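Local atomic coordinates of excinuclease ABC, subunit A. (PDB entry 2VF7), a protein that binds DNA and ATP, hydrolysing the nucleotide, as a zinc-containing ABC ATPase of the UvrA family, and probably helps recognise damage for excision repair. Residues T42-S47 against H765-E770; E759-L764 against E790-V795; R715-G720 against E770-Q775; D406-G411 against V436-L441; L719-L724 against G733-R738. The protein carries 1 engineered substitution. One frame throughout, in Å; residues are numbered along the deposited sequence. Where two conformers were deposited one is given.

Contact 1 (T42-S47 against H765-E770). With ADP (adenosine-5'-diphosphate), chain E.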
# COMPACT_ATOMS: atom_id res chain seq x y z
N THR A 42 -11.12 16.38 25.89
CA THR A 42 -12.22 17.34 26.02
C THR A 42 -11.82 18.83 25.97
O THR A 42 -10.64 19.16 26.02
CB THR A 42 -13.09 17.07 27.27
OG1 THR A 42 -12.43 17.56 28.44
CG2 THR A 42 -13.36 15.58 27.43
N GLY A 43 -12.82 19.70 25.88
CA GLY A 43 -12.57 21.13 25.76
C GLY A 43 -13.34 21.72 24.59
O GLY A 43 -13.88 20.97 23.78
N VAL A 44 -13.38 23.06 24.50
CA VAL A 44 -14.19 23.74 23.46
C VAL A 44 -13.71 23.37 22.07
O VAL A 44 -12.64 22.78 21.91
CB VAL A 44 -14.27 25.29 23.64
CG1 VAL A 44 -14.94 25.66 24.96
CG2 VAL A 44 -12.90 25.93 23.54
N SER A 45 -14.52 23.68 21.07
CA SER A 45 -14.18 23.37 19.70
C SER A 45 -13.13 24.36 19.26
O SER A 45 -13.19 25.53 19.63
CB SER A 45 -15.41 23.45 18.80
OG SER A 45 -15.81 24.79 18.66
N GLY A 46 -12.16 23.89 18.50
CA GLY A 46 -11.06 24.72 18.07
C GLY A 46 -9.97 24.81 19.11
O GLY A 46 -8.94 25.43 18.85
N SER A 47 -10.18 24.19 20.27
CA SER A 47 -9.17 24.20 21.34
C SER A 47 -7.90 23.39 21.04
O SER A 47 -6.82 23.72 21.55
CB SER A 47 -9.78 23.77 22.70
OG SER A 47 -9.75 22.36 22.87
N HIS A 765 -19.08 22.07 22.00
CA HIS A 765 -18.98 21.92 23.43
C HIS A 765 -20.27 22.46 24.11
O HIS A 765 -20.92 23.36 23.56
CB HIS A 765 -17.72 22.64 23.90
CG HIS A 765 -17.38 22.40 25.34
ND1 HIS A 765 -17.79 23.23 26.35
CD2 HIS A 765 -16.66 21.41 25.92
CE1 HIS A 765 -17.34 22.77 27.51
NE2 HIS A 765 -16.66 21.66 27.27
N PRO A 766 -20.68 21.89 25.27
CA PRO A 766 -21.81 22.51 25.98
C PRO A 766 -21.73 24.04 26.10
O PRO A 766 -22.75 24.69 26.08
CB PRO A 766 -21.74 21.84 27.36
CG PRO A 766 -21.20 20.50 27.07
CD PRO A 766 -20.23 20.66 25.95
N ALA A 767 -20.52 24.59 26.22
CA ALA A 767 -20.32 26.03 26.32
C ALA A 767 -20.51 26.74 24.98
O ALA A 767 -20.94 27.90 24.95
CB ALA A 767 -18.94 26.35 26.89
N ASP A 768 -20.20 26.06 23.89
CA ASP A 768 -20.34 26.61 22.55
C ASP A 768 -21.81 26.76 22.19
O ASP A 768 -22.20 27.73 21.55
CB ASP A 768 -19.68 25.73 21.48
CG ASP A 768 -18.14 25.72 21.52
OD1 ASP A 768 -17.49 26.74 21.86
OD2 ASP A 768 -17.57 24.67 21.17
N VAL A 769 -22.64 25.80 22.59
CA VAL A 769 -24.02 25.77 22.11
C VAL A 769 -24.82 26.95 22.63
O VAL A 769 -25.69 27.46 21.93
CB VAL A 769 -24.73 24.37 22.31
CG1 VAL A 769 -23.83 23.35 22.96
CG2 VAL A 769 -26.07 24.49 23.05
N GLU A 770 -24.48 27.42 23.83
CA GLU A 770 -25.03 28.66 24.37
C GLU A 770 -24.89 29.84 23.38
O GLU A 770 -25.86 30.56 23.12
CB GLU A 770 -24.38 28.99 25.72
CG GLU A 770 -24.44 27.85 26.76
CD GLU A 770 -24.33 28.33 28.21
OE1 GLU A 770 -24.61 27.50 29.12
OE2 GLU A 770 -23.96 29.50 28.47
PB ADP E . -10.92 20.63 18.26
O1B ADP E . -11.17 20.82 19.72
O2B ADP E . -11.91 21.34 17.38
O3B ADP E . -10.77 19.16 17.89
PA ADP E . -8.91 21.34 16.45
O1A ADP E . -10.01 20.95 15.46
O2A ADP E . -7.62 20.60 16.43
O3A ADP E . -9.50 21.33 17.94
O5' ADP E . -8.54 22.87 16.12
C5' ADP E . -7.32 23.51 16.49
C4' ADP E . -6.74 24.19 15.26
O4' ADP E . -6.30 23.17 14.35
C3' ADP E . -7.72 25.06 14.47
O3' ADP E . -7.07 26.27 14.01
C2' ADP E . -8.11 24.15 13.32
O2' ADP E . -8.60 24.85 12.18
C1' ADP E . -6.81 23.41 13.04
N9 ADP E . -7.00 22.10 12.38
C8 ADP E . -7.68 21.05 12.90
N7 ADP E . -7.71 19.99 12.07
C5 ADP E . -7.01 20.37 10.98
C6 ADP E . -6.61 19.71 9.73
N6 ADP E . -7.00 18.43 9.48
N1 ADP E . -5.87 20.42 8.86
C2 ADP E . -5.48 21.69 9.10
N3 ADP E . -5.79 22.35 10.22
C4 ADP E . -6.54 21.75 11.19
O HOH W 1 -15.16 27.60 20.10
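Ser45 meets Asp768 with both its backbone and its side chain, an example of one carboxylate oxygen tying together remote parts of the chain. Asp768 OD2 accepts Ser45 N on its syn lone pair at 3.2 Å, with a fairly straight N-H (161°). Ser45 OG donates to the same Asp768 OD2 at 3.1 Å, but from above the carboxylate plane. A third donor, His765 N, comes from the anti side, tilted out of that plane, and Ala767 N in turn donates to His765 ND1 at 3.1 Å, so that His765 and Asp768 form a capping box at the start of helix 766-781. Water 1 donates to Asp768 OD1 and to Ser45 O.

Residues 43-47 open the Walker A P-loop, right after strand 38-42, and Gly46 N donates to ADP O2B at 2.8 Å. His765 ends the probable D-loop of the second unit and 766-770 begin the helix after it, consistent with the P-loop to D-loop meeting of ABC proteins.

Val44 CG1 lies over one face of the His765 ring, 4.0 Å from His765 ND1. With CG anti to the backbone N (chi1 -171°), that ring is carried to Gly43, where His765 CD2 sits 3.5 Å from Gly43 O.

Contact 2 (E759-L764 against E790-V795)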
# COMPACT_ATOMS: atom_id res chain seq x y z
N GLU A 759 -29.03 18.26 13.49
CA GLU A 759 -28.30 18.50 14.75
C GLU A 759 -27.30 19.67 14.73
O GLU A 759 -26.11 19.45 14.64
CB GLU A 759 -27.63 17.22 15.21
CG GLU A 759 -27.82 16.92 16.70
CD GLU A 759 -27.11 17.91 17.60
OE1 GLU A 759 -26.00 18.38 17.23
OE2 GLU A 759 -27.65 18.21 18.69
N PRO A 760 -27.77 20.93 14.86
CA PRO A 760 -26.90 22.09 14.57
C PRO A 760 -25.68 22.28 15.49
O PRO A 760 -24.82 23.13 15.22
CB PRO A 760 -27.86 23.29 14.70
CG PRO A 760 -29.24 22.71 14.68
CD PRO A 760 -29.12 21.34 15.28
N THR A 761 -25.61 21.48 16.55
CA THR A 761 -24.53 21.59 17.53
C THR A 761 -23.53 20.44 17.37
O THR A 761 -22.87 20.05 18.34
CB THR A 761 -25.08 21.66 18.99
OG1 THR A 761 -25.71 20.41 19.37
CG2 THR A 761 -26.07 22.82 19.16
N THR A 762 -23.43 19.90 16.15
CA THR A 762 -22.46 18.85 15.87
C THR A 762 -21.05 19.39 16.12
O THR A 762 -20.70 20.47 15.63
CB THR A 762 -22.60 18.27 14.43
OG1 THR A 762 -22.65 19.33 13.46
CG2 THR A 762 -23.89 17.44 14.30
N GLY A 763 -20.27 18.66 16.92
CA GLY A 763 -18.91 19.07 17.25
C GLY A 763 -18.82 20.28 18.15
O GLY A 763 -17.80 20.96 18.18
N LEU A 764 -19.89 20.57 18.88
CA LEU A 764 -19.92 21.72 19.77
C LEU A 764 -19.88 21.32 21.24
O LEU A 764 -20.54 20.37 21.68
CB LEU A 764 -21.14 22.61 19.49
CG LEU A 764 -20.96 23.91 18.68
CD1 LEU A 764 -20.30 23.67 17.35
CD2 LEU A 764 -22.28 24.63 18.47
N GLU A 790 -32.86 17.07 16.36
CA GLU A 790 -32.07 17.37 17.55
C GLU A 790 -31.96 16.16 18.49
O GLU A 790 -32.92 15.42 18.67
CB GLU A 790 -32.68 18.58 18.24
CG GLU A 790 -31.89 19.17 19.39
CD GLU A 790 -30.47 19.52 19.01
OE1 GLU A 790 -30.25 20.47 18.19
OE2 GLU A 790 -29.57 18.82 19.55
N HIS A 791 -30.77 15.97 19.07
CA HIS A 791 -30.44 14.79 19.87
C HIS A 791 -30.06 15.12 21.31
O HIS A 791 -30.07 14.23 22.16
CB HIS A 791 -29.28 14.00 19.22
CG HIS A 791 -29.54 13.58 17.81
ND1 HIS A 791 -29.10 14.30 16.72
CD2 HIS A 791 -30.22 12.51 17.30
CE1 HIS A 791 -29.49 13.71 15.60
NE2 HIS A 791 -30.17 12.62 15.93
N LYS A 792 -29.71 16.37 21.59
CA LYS A 792 -29.34 16.74 22.95
C LYS A 792 -30.35 17.64 23.66
O LYS A 792 -30.85 18.63 23.12
CB LYS A 792 -27.92 17.31 23.03
CG LYS A 792 -27.61 18.45 22.10
CD LYS A 792 -26.15 18.90 22.25
CE LYS A 792 -25.18 18.11 21.37
NZ LYS A 792 -23.82 18.77 21.29
N MET A 793 -30.60 17.29 24.91
CA MET A 793 -31.67 17.86 25.70
C MET A 793 -31.38 19.28 26.13
O MET A 793 -32.29 20.01 26.48
CB MET A 793 -31.97 16.95 26.89
CG MET A 793 -32.41 15.53 26.50
SD MET A 793 -33.79 15.45 25.33
CE MET A 793 -33.32 14.09 24.25
N GLN A 794 -30.11 19.67 26.10
CA GLN A 794 -29.68 21.06 26.37
C GLN A 794 -30.38 22.01 25.40
O GLN A 794 -30.91 23.05 25.81
CB GLN A 794 -28.14 21.20 26.24
CG GLN A 794 -27.57 22.60 26.60
CD GLN A 794 -26.10 22.79 26.18
OE1 GLN A 794 -25.57 22.06 25.32
NE2 GLN A 794 -25.43 23.79 26.77
N VAL A 795 -30.39 21.64 24.13
CA VAL A 795 -30.97 22.43 23.06
C VAL A 795 -32.48 22.27 22.97
O VAL A 795 -33.19 23.23 22.68
CB VAL A 795 -30.33 22.04 21.70
CG1 VAL A 795 -31.14 22.61 20.54
CG2 VAL A 795 -28.90 22.55 21.64
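Glu759 meets the His791 ring at its edge: Glu759 CG lies near the ring plane, only 2.9 Å from His791 ND1, a tight approach by a carbon to a buried nitrogen that has no polar partner in the model. The Glu759 carboxylate is tilted 37° from that ring. It is turned almost perpendicular to the carboxylate of Glu790, but the two OE2 atoms are modelled too close together, so the relation of these acids remains doubtful.

Other atoms of Glu759 are placed more clearly. Its OE1 accepts Thr761 OG1 on the syn lone pair at 3.0 Å, which holds the acid against its own turn, a type I beta turn from Glu759 to Thr762. Lys792 reaches over that turn. Its chain runs past the threonine hydroxyl, with Lys792 CE 3.1 Å from Thr761 OG1, and a bend at chi3 (87°) brings the ammonium round to Thr761 O, where Lys792 NZ makes a weak hydrogen bond of 3.4 Å. On the apolar side, Thr761 CG2 and Val795 CG2 touch at 3.8 Å.

The side chain of His791 lies about 4 Å from that of ADP-binding Lys536. The arrangement is consistent with an ABC ATPase nucleotide site: Glu759, at the end of Walker B, meets a histidine at the H-loop position, while Thr761 of the probable D-loop meets Lys792 and Val795.

Contact 3 (R715-G720 against E770-Q775)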
# COMPACT_ATOMS: atom_id res chain seq x y z
N ARG A 715 -18.27 35.50 13.17
CA ARG A 715 -17.65 35.68 14.48
C ARG A 715 -18.66 35.37 15.55
O ARG A 715 -18.37 34.61 16.48
CB ARG A 715 -17.10 37.10 14.61
CG ARG A 715 -15.83 37.19 15.42
CD ARG A 715 -15.22 38.59 15.38
NE ARG A 715 -14.65 38.97 16.67
CZ ARG A 715 -15.36 39.44 17.69
NH1 ARG A 715 -16.68 39.58 17.60
NH2 ARG A 715 -14.76 39.76 18.83
N GLU A 716 -19.86 35.93 15.41
CA GLU A 716 -21.02 35.66 16.26
C GLU A 716 -21.35 34.17 16.43
O GLU A 716 -21.90 33.74 17.46
CB GLU A 716 -22.26 36.38 15.71
CG GLU A 716 -22.40 37.83 16.14
CD GLU A 716 -23.52 38.57 15.40
OE1 GLU A 716 -23.45 38.68 14.15
OE2 GLU A 716 -24.45 39.07 16.07
N VAL A 717 -21.03 33.38 15.41
CA VAL A 717 -21.47 31.99 15.35
C VAL A 717 -20.36 31.03 15.88
O VAL A 717 -20.57 29.81 16.00
CB VAL A 717 -22.03 31.67 13.91
CG1 VAL A 717 -21.02 30.93 13.02
CG2 VAL A 717 -23.35 30.95 13.98
N GLY A 718 -19.21 31.61 16.21
CA GLY A 718 -18.14 30.93 16.96
C GLY A 718 -16.87 30.60 16.21
O GLY A 718 -16.00 29.90 16.75
N LEU A 719 -16.73 31.10 14.98
CA LEU A 719 -15.65 30.69 14.10
C LEU A 719 -14.49 31.70 13.96
O LEU A 719 -13.84 31.73 12.95
CB LEU A 719 -16.19 30.35 12.70
CG LEU A 719 -17.28 29.28 12.56
CD1 LEU A 719 -17.61 29.14 11.11
CD2 LEU A 719 -16.83 27.96 13.12
N GLY A 720 -14.22 32.48 14.99
CA GLY A 720 -13.20 33.50 14.90
C GLY A 720 -11.80 32.95 14.68
O GLY A 720 -10.92 33.68 14.24
N GLU A 770 -24.48 27.42 23.83
CA GLU A 770 -25.03 28.66 24.37
C GLU A 770 -24.89 29.84 23.38
O GLU A 770 -25.86 30.56 23.12
CB GLU A 770 -24.38 28.99 25.72
CG GLU A 770 -24.44 27.85 26.76
CD GLU A 770 -24.33 28.33 28.21
OE1 GLU A 770 -24.61 27.50 29.12
OE2 GLU A 770 -23.96 29.50 28.47
N ARG A 771 -23.69 30.02 22.83
CA ARG A 771 -23.42 31.04 21.81
C ARG A 771 -24.17 30.79 20.50
O ARG A 771 -24.58 31.73 19.82
CB ARG A 771 -21.91 31.16 21.55
CG ARG A 771 -21.48 32.34 20.64
CD ARG A 771 -20.10 32.11 19.97
NE ARG A 771 -19.04 33.02 20.43
CZ ARG A 771 -18.93 34.30 20.07
NH1 ARG A 771 -19.83 34.87 19.27
NH2 ARG A 771 -17.93 35.05 20.54
N LEU A 772 -24.35 29.52 20.13
CA LEU A 772 -25.09 29.17 18.91
C LEU A 772 -26.59 29.45 19.05
O LEU A 772 -27.23 29.99 18.14
CB LEU A 772 -24.85 27.69 18.54
CG LEU A 772 -25.19 27.10 17.15
CD1 LEU A 772 -26.67 26.81 17.00
CD2 LEU A 772 -24.68 27.99 16.01
N GLN A 773 -27.14 29.07 20.20
CA GLN A 773 -28.57 29.23 20.51
C GLN A 773 -29.07 30.69 20.49
O GLN A 773 -30.21 30.95 20.12
CB GLN A 773 -28.87 28.55 21.86
CG GLN A 773 -30.35 28.33 22.14
CD GLN A 773 -30.88 26.98 21.63
OE1 GLN A 773 -31.75 26.94 20.76
NE2 GLN A 773 -30.38 25.89 22.20
N ARG A 774 -28.21 31.63 20.90
CA ARG A 774 -28.54 33.06 20.84
C ARG A 774 -28.75 33.54 19.41
O ARG A 774 -29.53 34.46 19.16
CB ARG A 774 -27.44 33.91 21.47
CG ARG A 774 -27.17 33.62 22.93
CD ARG A 774 -26.43 34.79 23.58
NE ARG A 774 -24.98 34.79 23.32
CZ ARG A 774 -24.08 34.15 24.07
NH1 ARG A 774 -24.46 33.43 25.12
NH2 ARG A 774 -22.79 34.22 23.74
N GLN A 775 -28.03 32.94 18.47
CA GLN A 775 -28.16 33.33 17.07
C GLN A 775 -29.43 32.73 16.47
O GLN A 775 -30.07 33.36 15.61
CB GLN A 775 -26.91 32.96 16.24
CG GLN A 775 -25.54 33.08 16.96
CD GLN A 775 -25.26 34.44 17.59
OE1 GLN A 775 -25.56 35.50 17.02
NE2 GLN A 775 -24.64 34.42 18.78
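Val717 and Leu772 bring the two backbones within 5.8 Å, CA to CA, where the C-terminal end of helix 705-716 runs up against the flank of helix 766-781. The first helix ends in a Schellman motif. Gly718 turns out of it with a positive phi of 110° and its N donates back to Arg715 O at 3.1 Å. These backbone angles suit glycine, since a CB would lie too near the carbonyl O of Val717. Within the second ATPase unit, the contact thus joins the helix that precedes the signature sequence to the one that follows Walker B and the probable D-loop.

Arg771 brings a donor to the carbonyl of Glu716. Arg771 NH1 donates to Glu716 O at 3.0 Å (153°). The oxygen lies in the guanidinium plane, whereas the nitrogen stands above the carbonyl plane and meets C=O nearly at a right angle (94°). Arg715 O sits over a face of the same guanidinium, and although Arg771 NH1 is 3.2 Å from it the angle is too poor for a bond. This positive group beside the helix terminus would probably be favoured by the helix dipole.

Gln775, bent at chi2, lays its amide beside Glu716, whose carboxylate, in one of two modelled conformers, forms a salt bridge with Lys778. Beneath the polar layer, Val717 and Leu772 run alongside each other in the same direction, with Val717 CG2 3.8 Å from Leu772 CD2. The Gln775 amide is fixed by its own helix: Gln775 NE2 donates to Arg771 O at 2.9 Å, in the plane of both groups.

Contact 4 (D406-G411 against V436-L441)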
# COMPACT_ATOMS: atom_id res chain seq x y z
N ASP A 406 -13.97 9.67 17.28
CA ASP A 406 -14.38 11.09 17.24
C ASP A 406 -15.88 11.26 17.41
O ASP A 406 -16.63 11.20 16.43
CB ASP A 406 -13.91 11.77 15.95
CG ASP A 406 -14.46 13.19 15.82
OD1 ASP A 406 -15.37 13.38 14.99
OD2 ASP A 406 -14.00 14.10 16.56
N GLU A 407 -16.31 11.45 18.66
CA GLU A 407 -17.72 11.57 19.03
C GLU A 407 -18.58 10.41 18.55
O GLU A 407 -19.33 10.54 17.58
CB GLU A 407 -18.29 12.91 18.58
CG GLU A 407 -17.94 14.04 19.50
CD GLU A 407 -18.65 15.32 19.13
OE1 GLU A 407 -17.96 16.25 18.64
OE2 GLU A 407 -19.89 15.40 19.32
N PRO A 408 -18.50 9.27 19.24
CA PRO A 408 -19.29 8.10 18.87
C PRO A 408 -20.74 8.20 19.37
O PRO A 408 -21.59 7.34 19.03
CB PRO A 408 -18.54 6.95 19.56
CG PRO A 408 -17.30 7.60 20.23
CD PRO A 408 -17.64 9.00 20.41
N SER A 409 -21.00 9.24 20.15
CA SER A 409 -22.32 9.51 20.69
C SER A 409 -23.08 10.51 19.82
O SER A 409 -24.20 10.90 20.15
CB SER A 409 -22.18 10.11 22.07
OG SER A 409 -21.29 11.20 21.99
N ALA A 410 -22.47 10.94 18.72
CA ALA A 410 -23.14 11.83 17.78
C ALA A 410 -24.30 11.08 17.14
O ALA A 410 -24.11 10.01 16.54
CB ALA A 410 -22.18 12.32 16.73
N GLY A 411 -25.51 11.64 17.28
CA GLY A 411 -26.72 11.03 16.75
C GLY A 411 -27.33 10.03 17.70
O GLY A 411 -28.34 9.39 17.39
N VAL A 436 -10.71 8.92 22.90
CA VAL A 436 -12.03 9.36 22.49
C VAL A 436 -12.18 10.86 22.64
O VAL A 436 -12.15 11.36 23.75
CB VAL A 436 -13.12 8.68 23.33
CG1 VAL A 436 -14.54 9.18 22.93
CG2 VAL A 436 -13.01 7.16 23.20
N VAL A 437 -12.31 11.59 21.53
CA VAL A 437 -12.74 12.98 21.64
C VAL A 437 -14.25 13.06 21.68
O VAL A 437 -14.94 12.61 20.76
CB VAL A 437 -12.04 13.96 20.62
CG1 VAL A 437 -11.21 13.23 19.61
CG2 VAL A 437 -13.02 14.93 19.99
N GLU A 438 -14.74 13.62 22.77
CA GLU A 438 -16.15 13.62 23.10
C GLU A 438 -16.57 14.94 23.76
O GLU A 438 -15.78 15.60 24.44
CB GLU A 438 -16.46 12.43 24.04
CG GLU A 438 -17.93 12.17 24.29
CD GLU A 438 -18.74 11.96 23.01
OE1 GLU A 438 -18.76 10.81 22.51
OE2 GLU A 438 -19.38 12.93 22.53
N HIS A 439 -17.84 15.30 23.53
CA HIS A 439 -18.48 16.42 24.22
C HIS A 439 -19.56 15.98 25.20
O HIS A 439 -19.89 16.71 26.13
CB HIS A 439 -19.06 17.40 23.20
CG HIS A 439 -18.01 18.15 22.46
ND1 HIS A 439 -17.73 17.91 21.13
CD2 HIS A 439 -17.14 19.10 22.86
CE1 HIS A 439 -16.76 18.71 20.74
NE2 HIS A 439 -16.37 19.44 21.77
N ASP A 440 -20.10 14.78 24.99
CA ASP A 440 -21.14 14.21 25.86
C ASP A 440 -20.66 14.10 27.30
O ASP A 440 -19.68 13.41 27.57
CB ASP A 440 -21.56 12.83 25.36
CG ASP A 440 -22.93 12.42 25.85
OD1 ASP A 440 -23.25 12.65 27.03
OD2 ASP A 440 -23.71 11.84 25.06
N LEU A 441 -21.35 14.78 28.20
CA LEU A 441 -21.01 14.80 29.62
C LEU A 441 -21.23 13.45 30.30
O LEU A 441 -20.58 13.12 31.28
CB LEU A 441 -21.81 15.89 30.34
CG LEU A 441 -21.55 17.36 29.98
CD1 LEU A 441 -22.52 18.25 30.75
CD2 LEU A 441 -20.10 17.79 30.23
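At the end of the Walker B strand 402-406, Asp406 bridges in parallel with Val437 of strand 433-437 through Glu407 N, which donates to Val437 O at 2.8 Å; beyond this, side chains join the loops. The Glu407 side chain extends to His439, whose ND1 makes a weak hydrogen bond of 3.0 Å to Glu407 OE1. The oxygen lies at the ring edge and in its plane, while the carboxylate stands almost upright to the ring.

By family and sequence, 406-411 run from the end of Walker B into the probable D-loop, and 438-440 fit the H-loop. His439, at the switch position, is joined on its far nitrogen by a weak bond with the P-loop residue Lys49.

Glu438 shapes the H-loop from within. Its chain bends at chi2 (56°) and folds back, so that Glu438 OE2 accepts His439 N at 3.0 Å and Asp440 N at 3.2 Å from opposite faces of the carboxylate plane. A valine in place of Glu438 would probably leave both amides without their acceptor and the loop carrying His439 freer to shift. Ser409 OG also approaches Glu438, though too closely in the model for its exact place to be trusted. Pro408 CD packs on Val436 CG1 at 4.0 Å.

Contact 5 (L719-L724 against G733-R738)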
# COMPACT_ATOMS: atom_id res chain seq x y z
N LEU A 719 -16.73 31.10 14.98
CA LEU A 719 -15.65 30.69 14.10
C LEU A 719 -14.49 31.70 13.96
O LEU A 719 -13.84 31.73 12.95
CB LEU A 719 -16.19 30.35 12.70
CG LEU A 719 -17.28 29.28 12.56
CD1 LEU A 719 -17.61 29.14 11.11
CD2 LEU A 719 -16.83 27.96 13.12
N GLY A 720 -14.22 32.48 14.99
CA GLY A 720 -13.20 33.50 14.90
C GLY A 720 -11.80 32.95 14.68
O GLY A 720 -10.92 33.68 14.24
N TYR A 721 -11.61 31.67 14.98
CA TYR A 721 -10.29 31.05 14.91
C TYR A 721 -9.92 30.62 13.49
O TYR A 721 -8.76 30.37 13.20
CB TYR A 721 -10.17 29.89 15.93
CG TYR A 721 -11.13 28.73 15.70
CD1 TYR A 721 -10.73 27.61 14.97
CD2 TYR A 721 -12.42 28.76 16.21
CE1 TYR A 721 -11.60 26.56 14.75
CE2 TYR A 721 -13.30 27.73 15.98
CZ TYR A 721 -12.89 26.63 15.26
OH TYR A 721 -13.77 25.59 15.06
N LEU A 722 -10.92 30.54 12.61
CA LEU A 722 -10.69 30.09 11.26
C LEU A 722 -10.03 31.16 10.40
O LEU A 722 -10.23 32.35 10.65
CB LEU A 722 -12.00 29.60 10.62
CG LEU A 722 -12.63 28.35 11.24
CD1 LEU A 722 -13.88 27.99 10.50
CD2 LEU A 722 -11.66 27.19 11.21
N ARG A 723 -9.28 30.74 9.37
CA ARG A 723 -8.60 31.62 8.43
C ARG A 723 -9.41 31.79 7.14
O ARG A 723 -9.97 30.83 6.61
CB ARG A 723 -7.20 31.09 8.09
CG ARG A 723 -6.22 31.12 9.26
CD ARG A 723 -4.81 30.69 8.84
NE ARG A 723 -4.73 29.26 8.55
CZ ARG A 723 -4.64 28.29 9.48
NH1 ARG A 723 -4.58 28.58 10.79
NH2 ARG A 723 -4.61 27.02 9.09
N LEU A 724 -9.47 33.02 6.65
CA LEU A 724 -10.27 33.37 5.47
C LEU A 724 -10.09 32.42 4.30
O LEU A 724 -11.06 32.01 3.68
CB LEU A 724 -9.93 34.81 5.05
CG LEU A 724 -10.88 35.85 5.62
CD1 LEU A 724 -11.10 35.60 7.09
CD2 LEU A 724 -10.35 37.24 5.35
N GLY A 733 -17.42 18.77 10.24
CA GLY A 733 -18.80 18.92 9.80
C GLY A 733 -19.49 20.13 10.40
O GLY A 733 -20.21 20.85 9.69
N GLY A 734 -19.26 20.34 11.70
CA GLY A 734 -19.83 21.45 12.46
C GLY A 734 -19.29 22.83 12.11
O GLY A 734 -20.04 23.82 12.23
N GLU A 735 -18.02 22.91 11.71
CA GLU A 735 -17.41 24.14 11.19
C GLU A 735 -18.05 24.52 9.88
O GLU A 735 -18.36 25.68 9.68
CB GLU A 735 -15.90 23.99 11.00
CG GLU A 735 -15.14 24.13 12.31
CD GLU A 735 -13.69 23.62 12.29
OE1 GLU A 735 -13.16 23.16 11.25
OE2 GLU A 735 -13.05 23.70 13.35
N ALA A 736 -18.27 23.54 8.99
CA ALA A 736 -18.94 23.81 7.70
C ALA A 736 -20.42 24.16 7.84
O ALA A 736 -20.94 24.99 7.08
CB ALA A 736 -18.77 22.65 6.76
N GLN A 737 -21.11 23.51 8.77
CA GLN A 737 -22.52 23.81 9.04
C GLN A 737 -22.72 25.26 9.48
O GLN A 737 -23.61 25.96 8.97
CB GLN A 737 -23.10 22.85 10.09
CG GLN A 737 -24.61 23.03 10.32
CD GLN A 737 -25.34 21.77 10.84
OE1 GLN A 737 -24.71 20.78 11.21
NE2 GLN A 737 -26.68 21.82 10.83
N ARG A 738 -21.88 25.71 10.41
CA ARG A 738 -21.93 27.07 10.94
C ARG A 738 -21.54 28.15 9.93
O ARG A 738 -21.99 29.27 10.04
CB ARG A 738 -21.08 27.18 12.21
CG ARG A 738 -21.65 26.45 13.42
CD ARG A 738 -20.76 26.62 14.64
NE ARG A 738 -19.63 25.68 14.66
CZ ARG A 738 -18.51 25.84 15.38
NH1 ARG A 738 -18.33 26.93 16.14
NH2 ARG A 738 -17.56 24.91 15.36
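Leu719 sets its methyl groups against the helix that starts at Gly733. Its CD2 sits squarely over one face of the Arg738 guanidinium, 3.5 Å from Arg738 CZ in one of two modelled conformers, and its CD1 lies 3.8 Å from Glu735 O. The flat group under the leucine is held by its own helix: Arg738 NE donates to Gly734 O at 3.1 Å.

Within the type I turn from Leu719 to Leu722, Tyr721 follows, with CG between the backbone N and the carbonyl carbon (chi1 62°), which sends the ring across to the helix. Its hydroxyl donates to the acid there, Tyr721 OH to Glu735 OE2 at 2.6 Å. The hydroxyl arrives on the anti side, somewhat out of the carboxylate plane, and ring and carboxylate are turned 59° apart. Gly733, Gly734 and Glu735 fit the ABC signature motif, here beside the ADP bound by the P-loop of the other ATPase unit. A phenylalanine in place of Tyr721 would probably leave Glu735 OE2 without this donor and its carboxylate less firmly oriented, though Glu735 OE1 would still take Ser732 N.

Leu722, which also touches that ADP, brings its CD2 to 4.2 Å from Glu735 CD.

In the fold
Contacts 2, 4 and 5 are buried, whereas contacts 1 and 3 are only partly so and share helix 766-781, one using its capped start and the other its flank. Contacts 2 and 4 are equivalent sites in the two ATPase units, each setting the end of a Walker B strand against an H-loop, and glutamates and a histidine dominate both. They also touch, Gly763 packing on Glu407. Contact 1 itself spans the two units, built on a shared carboxylate oxygen beside the nucleotide. Contacts 3 and 5 share Leu719 and Gly720. In contact 3 an arginine meets helix-end carbonyls, while in contact 5 leucine and tyrosine cover a signature helix.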